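Local coordinates for protein pectate lyase (Cellvibrio cellulosa, PDB 1GXM) that cleaves polygalacturonic acid (pectate) by anti-beta-elimination, the chain here being the catalytic module of a larger family 10 polysaccharide lyase, at residues A[130-134]-A[135-139]; A[245-249]-A[250-254]. All coordinates share one frame; numbering follows the deposited sequence. Where two conformers were deposited one is given.

Interaction 1: A[130-134]-A[135-139]; sequences ATFND and NGMAY
Met137 lays its sulfur against the ring of Phe132 in a Met-aromatic contact, beside the tight turn that leads from strand 130-131 into helix 136-148. SD is 3.7 Å from Phe132 CE1 and sits obliquely to the ring, 41° off its normal. The two side chains run alongside each other and point the same way. With CG anti to the backbone N (chi1 -179°) and the chain extended beyond it, Met137 reaches back along the strand, where SD also meets Ala130 CB at 4.2 Å.

The backbone beneath makes the turn. Asp134 and Asn135 both adopt left-handed helical backbone angles and form the corners of a type I'/III' beta turn, closed by Gly136 N donating to Asn133 O at 3.0 Å. That donor stands well above the carbonyl plane, so the bond misses the lone pairs. A wider loop is closed around it by Met137 N bonding to Thr131 O at 2.9 Å, with the donor in the carbonyl plane. The amides of Gly136 and Met137 are thus taken by carbonyls of the turn and the strand, and that of Ala138 by a water.

Further out, Glu218 accepts from the amides of Asp134 and Asn135 with its two carboxylate oxygens, holding the left-handed pair from outside. Trp192 meets the Phe132 ring, while Tyr177 of helix 161-181 packs against Ala130, Phe132 and Met137. The site is buried close to the centre of the chain. Asn135 CB lies over the centre of the Tyr139 ring, 3.4 Å above its plane, and Trp24 stacks on that ring. The water, at the edge of the Phe132 ring, completes the junction, donating to Phe132 O at 2.8 Å and accepting from Ala138 N at 2.9 Å.

Interaction 2: A[245-249]-A[250-254]; sequences WFNSP and RTYLE
Thr251 crosses the Trp245 indole at about a right angle and sets its methyl over one face of it: CG2 lies 3.6 Å from the centroid of the six-membered ring, 8° off the normal, a CH-pi contact. Chi1 of -63° sets CG2 anti to the backbone N and puts OG1 over the five-membered ring on the same face; from there OG1 donates to the backbone carbonyl, Trp245 O, at 2.8 Å. Ser248 N reaches that oxygen from the opposite face of the carbonyl plane. At the indole edge comes Arg250 NH2, its guanidinium plane 80° from the ring; Gln185 OE1 accepts from Arg250 NH1.

Tyr252 turns a face to the chain at 248-249: Pro249 CA lies 3.8 Å from its ring centroid, and Ser248 O is over the same face. Thr251 N to Ser248 O (2.8 Å) closes a type I turn with Pro249 and Arg250 at its corners; Tyr252 N reaches the same oxygen at 3.0 Å, nearly in line with C=O. A water bridges Asn247 O and Tyr252 OH.

The turn follows helix 233-246 and redirects the chain toward strand 256-258. Asn286 bonds to Trp245 NE1 and Thr251 OG1, strand 274-278 flanks Tyr252, and helices 219-226 and 318-329 pack on Phe246.

How the interactions relate
From the N terminus, the chain first turns at 130-139, where interaction 1 closes the short loop from strand 130-131 into helix 136-148. Helices 161-181, 219-226 and 233-246 follow before interaction 2 closes the turn that comes after helix 233-246. The two are in series, neither nested nor crossed, with centres about 23 Å apart and nearest atoms about 9 Å apart. Helix 219-226 touches both, giving Val222 and Phe225 to interaction 1 and Ser219, Val220 and Leu223 to interaction 2. The loop at 190-192 also serves both. Interaction 1 belongs to the buried helical core, interaction 2 to the border between helices and the strand-rich part.

Interaction 1: A[130-134]-A[135-139]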
loop_
_atom_site.group_PDB
_atom_site.type_symbol
_atom_site.label_atom_id
_atom_site.label_comp_id
_atom_site.label_asym_id
_atom_site.label_seq_id
_atom_site.Cartn_x
_atom_site.Cartn_y
_atom_site.Cartn_z
ATOM N N ALA A 130 5.479 -7.496 -7.410
ATOM C CA ALA A 130 5.422 -6.182 -6.789
ATOM C C ALA A 130 4.000 -6.017 -6.263
ATOM O O ALA A 130 3.032 -6.055 -7.024
ATOM C CB ALA A 130 5.723 -5.095 -7.810
ATOM N N THR A 131 3.871 -5.847 -4.954
ATOM C CA THR A 131 2.571 -5.964 -4.293
ATOM C C THR A 131 2.117 -4.644 -3.749
ATOM O O THR A 131 2.526 -4.211 -2.692
ATOM C CB THR A 131 2.650 -6.984 -3.197
ATOM O OG1 THR A 131 2.973 -8.240 -3.793
ATOM C CG2 THR A 131 1.275 -7.182 -2.553
ATOM N N PHE A 132 1.229 -4.004 -4.490
ATOM C CA PHE A 132 0.581 -2.807 -3.998
ATOM C C PHE A 132 -0.602 -3.126 -3.118
ATOM O O PHE A 132 -0.994 -2.320 -2.305
ATOM C CB PHE A 132 0.164 -1.899 -5.145
ATOM C CG PHE A 132 1.318 -1.421 -5.958
ATOM C CD1 PHE A 132 2.291 -0.631 -5.389
ATOM C CD2 PHE A 132 1.462 -1.760 -7.289
ATOM C CE1 PHE A 132 3.356 -0.183 -6.121
ATOM C CE2 PHE A 132 2.537 -1.321 -8.013
ATOM C CZ PHE A 132 3.473 -0.526 -7.434
ATOM N N ASN A 133 -1.122 -4.333 -3.248
ATOM C CA ASN A 133 -2.217 -4.835 -2.454
ATOM C C ASN A 133 -2.058 -4.520 -0.994
ATOM O O ASN A 133 -0.989 -4.676 -0.428
ATOM C CB ASN A 133 -2.302 -6.349 -2.619
ATOM C CG ASN A 133 -3.599 -6.901 -2.138
ATOM O OD1 ASN A 133 -4.636 -6.666 -2.749
ATOM N ND2 ASN A 133 -3.569 -7.647 -1.055
ATOM N N ASP A 134 -3.160 -4.095 -0.384
ATOM C CA ASP A 134 -3.199 -3.732 1.029
ATOM C C ASP A 134 -2.162 -2.683 1.389
ATOM O O ASP A 134 -1.611 -2.667 2.478
ATOM C CB ASP A 134 -3.003 -4.964 1.903
ATOM C CG ASP A 134 -3.829 -4.866 3.175
ATOM O OD1 ASP A 134 -3.671 -5.730 4.047
ATOM O OD2 ASP A 134 -4.655 -3.949 3.382
ATOM N N ASN A 135 -1.906 -1.788 0.454
ATOM C CA ASN A 135 -0.940 -0.714 0.606
ATOM C C ASN A 135 0.467 -1.199 0.929
ATOM O O ASN A 135 1.267 -0.442 1.440
ATOM C CB ASN A 135 -1.422 0.284 1.666
ATOM C CG ASN A 135 -2.651 0.996 1.249
ATOM O OD1 ASN A 135 -2.765 1.438 0.097
ATOM N ND2 ASN A 135 -3.595 1.127 2.171
ATOM N N GLY A 136 0.784 -2.435 0.578
ATOM C CA GLY A 136 2.032 -3.021 1.026
ATOM C C GLY A 136 3.262 -2.280 0.528
ATOM O O GLY A 136 4.040 -1.728 1.294
ATOM N N MET A 137 3.455 -2.271 -0.781
ATOM C CA MET A 137 4.646 -1.652 -1.309
ATOM C C MET A 137 4.677 -0.158 -1.012
ATOM O O MET A 137 5.710 0.381 -0.640
ATOM C CB MET A 137 4.783 -1.910 -2.798
ATOM C CG MET A 137 6.021 -1.306 -3.396
ATOM S SD MET A 137 6.381 -1.994 -5.011
ATOM C CE MET A 137 7.658 -0.889 -5.499
ATOM N N ALA A 138 3.564 0.528 -1.214
ATOM C CA ALA A 138 3.555 1.961 -1.033
ATOM C C ALA A 138 3.855 2.331 0.405
ATOM O O ALA A 138 4.600 3.269 0.661
ATOM C CB ALA A 138 2.231 2.560 -1.457
ATOM N N TYR A 139 3.291 1.615 1.365
ATOM C CA TYR A 139 3.470 2.011 2.754
ATOM C C TYR A 139 4.816 1.519 3.257
ATOM O O TYR A 139 5.408 2.172 4.089
ATOM C CB TYR A 139 2.309 1.561 3.641
ATOM C CG TYR A 139 1.029 2.357 3.450
ATOM C CD1 TYR A 139 0.878 3.316 2.440
ATOM C CD2 TYR A 139 -0.053 2.101 4.267
ATOM C CE1 TYR A 139 -0.325 4.010 2.280
ATOM C CE2 TYR A 139 -1.235 2.779 4.114
ATOM C CZ TYR A 139 -1.365 3.736 3.113
ATOM O OH TYR A 139 -2.553 4.415 2.959
HETATM O O HOH W 1 0.883 -0.187 -2.109
#

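Interaction 2: A[245-249]-A[250-254]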
loop_
_atom_site.group_PDB
_atom_site.type_symbol
_atom_site.label_atom_id
_atom_site.label_comp_id
_atom_site.label_asym_id
_atom_site.label_seq_id
_atom_site.Cartn_x
_atom_site.Cartn_y
_atom_site.Cartn_z
ATOM N N TRP A 245 -7.018 10.626 -13.094
ATOM C CA TRP A 245 -7.729 9.386 -13.344
ATOM C C TRP A 245 -8.789 9.174 -12.285
ATOM O O TRP A 245 -9.920 8.861 -12.607
ATOM C CB TRP A 245 -6.746 8.219 -13.422
ATOM C CG TRP A 245 -7.383 6.902 -13.655
ATOM C CD1 TRP A 245 -7.700 6.341 -14.841
ATOM C CD2 TRP A 245 -7.801 5.988 -12.647
ATOM N NE1 TRP A 245 -8.300 5.123 -14.643
ATOM C CE2 TRP A 245 -8.348 4.869 -13.298
ATOM C CE3 TRP A 245 -7.732 5.987 -11.253
ATOM C CZ2 TRP A 245 -8.837 3.776 -12.613
ATOM C CZ3 TRP A 245 -8.220 4.900 -10.574
ATOM C CH2 TRP A 245 -8.760 3.812 -11.250
ATOM N N PHE A 246 -8.442 9.363 -11.030
ATOM C CA PHE A 246 -9.406 9.174 -9.956
ATOM C C PHE A 246 -10.552 10.157 -10.091
ATOM O O PHE A 246 -11.702 9.843 -9.793
ATOM C CB PHE A 246 -8.751 9.344 -8.599
ATOM C CG PHE A 246 -8.255 8.064 -8.021
ATOM C CD1 PHE A 246 -9.152 7.170 -7.481
ATOM C CD2 PHE A 246 -6.912 7.731 -8.042
ATOM C CE1 PHE A 246 -8.736 5.980 -6.974
ATOM C CE2 PHE A 246 -6.493 6.547 -7.511
ATOM C CZ PHE A 246 -7.394 5.662 -6.990
ATOM N N ASN A 247 -10.218 11.359 -10.546
ATOM C CA ASN A 247 -11.164 12.462 -10.628
ATOM C C ASN A 247 -11.871 12.557 -11.954
ATOM O O ASN A 247 -12.500 13.574 -12.230
ATOM C CB ASN A 247 -10.455 13.776 -10.322
ATOM C CG ASN A 247 -11.402 14.891 -10.031
ATOM O OD1 ASN A 247 -12.359 14.716 -9.306
ATOM N ND2 ASN A 247 -11.118 16.056 -10.587
ATOM N N SER A 248 -11.779 11.520 -12.775
ATOM C CA SER A 248 -12.390 11.534 -14.090
ATOM C C SER A 248 -13.735 10.847 -14.050
ATOM O O SER A 248 -13.885 9.805 -13.436
ATOM C CB SER A 248 -11.533 10.775 -15.084
ATOM O OG SER A 248 -12.182 10.658 -16.337
ATOM N N PRO A 249 -14.709 11.407 -14.746
ATOM C CA PRO A 249 -16.020 10.774 -14.815
ATOM C C PRO A 249 -15.990 9.489 -15.645
ATOM O O PRO A 249 -16.960 8.741 -15.635
ATOM C CB PRO A 249 -16.895 11.845 -15.494
ATOM C CG PRO A 249 -16.038 12.814 -16.026
ATOM C CD PRO A 249 -14.660 12.674 -15.480
ATOM N N ARG A 250 -14.896 9.235 -16.345
ATOM C CA ARG A 250 -14.744 7.938 -17.002
ATOM C C ARG A 250 -14.237 6.880 -16.010
ATOM O O ARG A 250 -14.124 5.712 -16.357
ATOM C CB ARG A 250 -13.832 8.009 -18.209
ATOM C CG ARG A 250 -12.421 8.258 -17.882
ATOM C CD ARG A 250 -11.564 8.748 -19.046
ATOM N NE ARG A 250 -10.145 8.659 -18.707
ATOM C CZ ARG A 250 -9.420 7.541 -18.755
ATOM N NH1 ARG A 250 -9.969 6.401 -19.161
ATOM N NH2 ARG A 250 -8.131 7.575 -18.417
ATOM N N THR A 251 -13.927 7.308 -14.791
ATOM C CA THR A 251 -13.463 6.428 -13.723
ATOM C C THR A 251 -14.497 6.310 -12.631
ATOM O O THR A 251 -14.956 5.226 -12.348
ATOM C CB THR A 251 -12.172 6.944 -13.151
ATOM O OG1 THR A 251 -11.179 6.921 -14.183
ATOM C CG2 THR A 251 -11.651 6.041 -12.051
ATOM N N TYR A 252 -14.893 7.410 -12.002
ATOM C CA TYR A 252 -15.887 7.272 -10.969
ATOM C C TYR A 252 -17.243 7.082 -11.585
ATOM O O TYR A 252 -17.488 7.448 -12.725
ATOM C CB TYR A 252 -15.896 8.454 -9.997
ATOM C CG TYR A 252 -16.092 9.822 -10.575
ATOM C CD1 TYR A 252 -17.325 10.237 -11.074
ATOM C CD2 TYR A 252 -15.057 10.727 -10.587
ATOM C CE1 TYR A 252 -17.502 11.519 -11.584
ATOM C CE2 TYR A 252 -15.229 11.990 -11.077
ATOM C CZ TYR A 252 -16.429 12.384 -11.604
ATOM O OH TYR A 252 -16.575 13.658 -12.089
ATOM N N LEU A 253 -18.113 6.486 -10.790
ATOM C CA LEU A 253 -19.501 6.256 -11.141
ATOM C C LEU A 253 -20.281 7.261 -10.313
ATOM O O LEU A 253 -20.412 7.132 -9.099
ATOM C CB LEU A 253 -19.916 4.829 -10.806
ATOM C CG LEU A 253 -21.405 4.527 -10.975
ATOM C CD1 LEU A 253 -21.828 4.614 -12.414
ATOM C CD2 LEU A 253 -21.743 3.160 -10.395
ATOM N N GLU A 254 -20.788 8.284 -10.980
ATOM C CA GLU A 254 -21.443 9.367 -10.294
ATOM C C GLU A 254 -22.905 9.039 -10.054
ATOM O O GLU A 254 -23.555 8.465 -10.901
ATOM C CB GLU A 254 -21.290 10.657 -11.081
ATOM C CG GLU A 254 -21.757 11.862 -10.265
ATOM C CD GLU A 254 -21.207 13.191 -10.746
ATOM O OE1 GLU A 254 -20.861 13.292 -11.936
ATOM O OE2 GLU A 254 -21.140 14.122 -9.906
HETATM O O HOH W 2 -14.536 15.400 -11.920
#